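Local coordinates for bromodomain adjacent to zinc finger domain protein 2B (Homo sapiens, PDB 4QF3) that probably reads histone tails through its PHD zinc finger, as part of chromatin-linked transcriptional regulation, at residues G15-E18 against E19-L22; Y34-R37 against P38-T42. All blocks are in the same frame, centred on the assembly; numbering follows the deposited sequence.

How the interactions relate
Interactions 1 and 2 follow one another along the chain of a single PHD finger, their centres about 12 Å apart, and meet at the ring of Tyr-34. Asn-17 OD1 lies 3.1 Å from Tyr-34 OH, a probable hydrogen bond, while Leu-20 CD1 packs 3.9 Å from Tyr-34 CE2. Both contacts also converge on the zinc site made by Cys-9, Cys-12, His-32 and Cys-35. In interaction 1, Asp-16 O is hydrogen-bonded to NE2 of the zinc ligand His-32, and the side chain of Leu-21 comes within about 6 Å of the zinc. Interaction 2 supplies the ligand Cys-35, and Tyr-34 stacks on the His-32 ring.

Interaction 1 of 2, residues G15-E18 against E19-L22; sequences GDNE and ELLL
One face of the Asn-17 carboxamide is overlaid by Leu-20 CD1, 4.2 Å from ND2; the two side chains run alongside each other in the same direction. Residues 17-21 form two overlapping type I beta-turns that deliver the chain of this PHD finger into strand 21-23. In the first turn, Leu-20 N donates to Asn-17 O at 2.9 Å, from above the carbonyl plane. In the second, Leu-21 N reaches Glu-18 O at 3.1 Å and sits still farther out of that carbonyl's plane. Asn-17 itself has a left-handed backbone conformation at the first position of the first turn. After the turns, Leu-22 pairs with Cys-31 in the two-stranded antiparallel sheet, and Leu-20 with Thr-33 just beyond the strand ends. Glu-18 and Glu-19 are exposed, their side chains setting off away from the turn, and Glu-18 then bends at chi2 back toward Gly-15. Leu-21 is buried instead: its CB rests against Asn-17 O, and a chi1 of 177°, carrying CG opposite the backbone N, brings CD2 to 4.1 Å from Gly-15 CA.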
loop_
_atom_site.group_PDB
_atom_site.type_symbol
_atom_site.label_atom_id
_atom_site.label_comp_id
_atom_site.label_asym_id
_atom_site.label_seq_id
_atom_site.Cartn_x
_atom_site.Cartn_y
_atom_site.Cartn_z
ATOM N N GLY A 15 -11.099 1.837 0.810
ATOM C CA GLY A 15 -10.614 0.480 1.130
ATOM C C GLY A 15 -11.125 -0.615 0.211
ATOM O O GLY A 15 -11.069 -1.813 0.532
ATOM N N ASP A 16 -11.577 -0.221 -0.966
ATOM C CA ASP A 16 -12.009 -1.169 -1.977
ATOM C C ASP A 16 -10.838 -1.793 -2.753
ATOM O O ASP A 16 -9.671 -1.427 -2.538
ATOM C CB ASP A 16 -13.013 -0.492 -2.946
ATOM C CG ASP A 16 -12.417 0.679 -3.741
ATOM O OD1 ASP A 16 -11.321 1.197 -3.435
ATOM O OD2 ASP A 16 -13.068 1.131 -4.697
ATOM N N ASN A 17 -11.135 -2.678 -3.707
ATOM C CA ASN A 17 -10.118 -3.243 -4.578
ATOM C C ASN A 17 -8.976 -3.809 -3.758
ATOM O O ASN A 17 -7.798 -3.481 -3.980
ATOM C CB ASN A 17 -9.562 -2.206 -5.556
ATOM C CG ASN A 17 -10.305 -2.160 -6.874
ATOM O OD1 ASN A 17 -10.643 -1.077 -7.372
ATOM N ND2 ASN A 17 -10.547 -3.322 -7.459
ATOM N N GLU A 18 -9.299 -4.689 -2.826
ATOM C CA GLU A 18 -8.325 -5.180 -1.886
ATOM C C GLU A 18 -7.119 -5.867 -2.510
ATOM O O GLU A 18 -6.020 -5.706 -2.002
ATOM C CB GLU A 18 -9.027 -6.061 -0.836
ATOM C CG GLU A 18 -9.783 -5.212 0.183
ATOM C CD GLU A 18 -11.150 -5.759 0.541
ATOM O OE1 GLU A 18 -11.232 -6.935 0.954
ATOM O OE2 GLU A 18 -12.138 -4.998 0.419
ATOM N N GLU A 19 -7.294 -6.574 -3.626
ATOM C CA GLU A 19 -6.171 -7.256 -4.291
ATOM C C GLU A 19 -5.126 -6.247 -4.776
ATOM O O GLU A 19 -3.927 -6.549 -4.869
ATOM C CB GLU A 19 -6.680 -8.082 -5.483
ATOM C CG GLU A 19 -5.582 -8.691 -6.347
ATOM C CD GLU A 19 -6.082 -9.890 -7.153
ATOM O OE1 GLU A 19 -6.367 -10.912 -6.498
ATOM O OE2 GLU A 19 -6.196 -9.780 -8.390
ATOM N N LEU A 20 -5.594 -5.027 -5.057
ATOM C CA LEU A 20 -4.750 -3.966 -5.592
ATOM C C LEU A 20 -4.339 -2.949 -4.513
ATOM O O LEU A 20 -3.552 -2.025 -4.793
ATOM C CB LEU A 20 -5.467 -3.232 -6.730
ATOM C CG LEU A 20 -5.837 -4.132 -7.937
ATOM C CD1 LEU A 20 -6.642 -3.310 -8.939
ATOM C CD2 LEU A 20 -4.630 -4.788 -8.592
ATOM N N LEU A 21 -4.874 -3.112 -3.313
ATOM C CA LEU A 21 -4.541 -2.235 -2.221
ATOM C C LEU A 21 -3.326 -2.825 -1.501
ATOM O O LEU A 21 -3.411 -3.739 -0.654
ATOM C CB LEU A 21 -5.775 -2.052 -1.321
ATOM C CG LEU A 21 -5.595 -1.222 -0.072
ATOM C CD1 LEU A 21 -5.180 0.172 -0.441
ATOM C CD2 LEU A 21 -6.922 -1.184 0.696
ATOM N N LEU A 22 -2.178 -2.301 -1.885
ATOM C CA LEU A 22 -0.874 -2.766 -1.354
ATOM C C LEU A 22 -0.596 -2.350 0.080
ATOM O O LEU A 22 -0.629 -1.142 0.369
ATOM C CB LEU A 22 0.257 -2.296 -2.284
ATOM C CG LEU A 22 0.082 -2.590 -3.764
ATOM C CD1 LEU A 22 1.365 -2.157 -4.424
ATOM C CD2 LEU A 22 -0.279 -4.042 -4.091
#

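Interaction 2 of 2, residues Y34-R37 against P38-T42; sequences YCHR and PKITT. With ZN (zinc ion), chain C.
Lys-39 lies along Arg-37, the two side chains pointing the same way, and places its CE over one face of the guanidinium group. The approach is made by the aliphatic part of the lysine: its CG is 3.5 Å from Arg-37 NH1. That nitrogen grips two backbone carbonyls, Tyr-34 O at 2.9 Å with an N-H...O angle of 157° and His-36 O at 2.7 Å with one of 150°. Both acceptors fall close to the guanidinium plane, whereas NH1 stands above each carbonyl plane, and the pair of bonds fixes the rotation of the flat group. A bend at chi2 (-72°) folds the arginine back over its own backbone to get there. The same oxygens meet the lysine as well, Tyr-34 O lying 3.5 Å from Lys-39 CE and His-36 O taking a CA-H...O contact from Lys-39 CA at 3.3 Å.

The segment clasped in this way holds a zinc ligand, Cys-35, of the cross-brace fold of PHD fingers, in which the ligands of two zinc sites interleave along the chain. Cys-35 SG binds zinc at 2.3 Å, and Cys-9, Cys-12 and His-32 complete that site.

Farther out, a type VIb beta-turn with a cis peptide bond before Pro-38 reverses the chain and brings Pro-38 O to 3.4 Å from His-36 CB. Beyond it Ile-40 crosses the His-36 side chain at a slant, with CG1 3.7 Å from CD2 of the imidazole. A backbone hydrogen bond between Ile-40 and Thr-33 ties the returning segment to the chain just after strand 30-32.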
loop_
_atom_site.group_PDB
_atom_site.type_symbol
_atom_site.label_atom_id
_atom_site.label_comp_id
_atom_site.label_asym_id
_atom_site.label_seq_id
_atom_site.Cartn_x
_atom_site.Cartn_y
_atom_site.Cartn_z
ATOM N N TYR A 34 -2.954 1.704 -8.589
ATOM C CA TYR A 34 -3.343 2.728 -9.548
ATOM C C TYR A 34 -3.413 4.122 -8.963
ATOM O O TYR A 34 -3.660 5.086 -9.677
ATOM C CB TYR A 34 -4.697 2.346 -10.179
ATOM C CG TYR A 34 -5.793 2.039 -9.162
ATOM C CD1 TYR A 34 -6.444 3.061 -8.463
ATOM C CD2 TYR A 34 -6.155 0.751 -8.882
ATOM C CE1 TYR A 34 -7.436 2.777 -7.554
ATOM C CE2 TYR A 34 -7.169 0.456 -7.996
ATOM C CZ TYR A 34 -7.795 1.491 -7.312
ATOM O OH TYR A 34 -8.787 1.156 -6.376
ATOM N N CYS A 35 -3.198 4.212 -7.648
ATOM C CA CYS A 35 -3.130 5.490 -6.920
ATOM C C CYS A 35 -1.691 5.954 -6.726
ATOM O O CYS A 35 -1.471 7.148 -6.540
ATOM C CB CYS A 35 -3.820 5.436 -5.541
ATOM S SG CYS A 35 -5.618 5.319 -5.702
ATOM N N HIS A 36 -0.702 5.048 -6.834
ATOM C CA HIS A 36 0.676 5.469 -6.932
ATOM C C HIS A 36 0.936 6.247 -8.198
ATOM O O HIS A 36 0.280 6.039 -9.223
ATOM C CB HIS A 36 1.618 4.279 -7.002
ATOM C CG HIS A 36 1.839 3.600 -5.708
ATOM N ND1 HIS A 36 2.836 3.982 -4.839
ATOM C CD2 HIS A 36 1.212 2.548 -5.135
ATOM C CE1 HIS A 36 2.826 3.186 -3.787
ATOM N NE2 HIS A 36 1.860 2.305 -3.947
ATOM N N ARG A 37 1.919 7.155 -8.132
ATOM C CA ARG A 37 2.512 7.779 -9.321
ATOM C C ARG A 37 4.021 7.635 -9.204
ATOM O O ARG A 37 4.572 8.015 -8.179
ATOM C CB ARG A 37 2.160 9.260 -9.419
ATOM C CG ARG A 37 0.705 9.529 -9.539
ATOM C CD ARG A 37 0.199 9.127 -10.925
ATOM N NE ARG A 37 -1.235 9.399 -11.028
ATOM C CZ ARG A 37 -2.201 8.564 -10.633
ATOM N NH1 ARG A 37 -1.926 7.357 -10.126
ATOM N NH2 ARG A 37 -3.471 8.938 -10.769
ATOM N N PRO A 38 4.664 7.013 -10.207
ATOM C CA PRO A 38 4.093 6.316 -11.347
ATOM C C PRO A 38 3.217 5.150 -10.895
ATOM O O PRO A 38 3.428 4.575 -9.831
ATOM C CB PRO A 38 5.326 5.751 -12.088
ATOM C CG PRO A 38 6.481 6.569 -11.600
ATOM C CD PRO A 38 6.142 6.990 -10.223
ATOM N N LYS A 39 2.208 4.837 -11.696
ATOM C CA LYS A 39 1.306 3.761 -11.339
ATOM C C LYS A 39 2.077 2.442 -11.361
ATOM O O LYS A 39 2.998 2.261 -12.183
ATOM C CB LYS A 39 0.128 3.600 -12.300
ATOM C CG LYS A 39 -0.888 4.731 -12.249
ATOM C CD LYS A 39 -2.010 4.570 -13.301
ATOM C CE LYS A 39 -3.103 5.604 -13.093
ATOM N NZ LYS A 39 -4.210 5.360 -14.093
ATOM N N ILE A 40 1.700 1.552 -10.449
ATOM C CA ILE A 40 2.300 0.240 -10.322
ATOM C C ILE A 40 1.520 -0.667 -11.232
ATOM O O ILE A 40 0.323 -0.808 -11.074
ATOM C CB ILE A 40 2.246 -0.316 -8.890
ATOM C CG1 ILE A 40 2.894 0.633 -7.884
ATOM C CG2 ILE A 40 2.859 -1.701 -8.802
ATOM C CD1 ILE A 40 4.332 0.910 -8.160
ATOM N N THR A 41 2.206 -1.328 -12.166
ATOM C CA THR A 41 1.539 -2.166 -13.156
ATOM C C THR A 41 1.843 -3.648 -13.017
ATOM O O THR A 41 1.350 -4.445 -13.827
ATOM C CB THR A 41 1.850 -1.705 -14.596
ATOM O OG1 THR A 41 3.257 -1.732 -14.811
ATOM C CG2 THR A 41 1.335 -0.306 -14.864
ATOM N N THR A 42 2.561 -4.014 -11.948
ATOM C CA THR A 42 2.749 -5.414 -11.530
ATOM C C THR A 42 2.206 -5.595 -10.119
ATOM O O THR A 42 2.630 -4.870 -9.198
ATOM C CB THR A 42 4.251 -5.807 -11.485
ATOM O OG1 THR A 42 4.859 -5.619 -12.771
ATOM C CG2 THR A 42 4.426 -7.259 -11.061
HETATM ZN ZN ZN C . -6.391 4.511 -3.715
#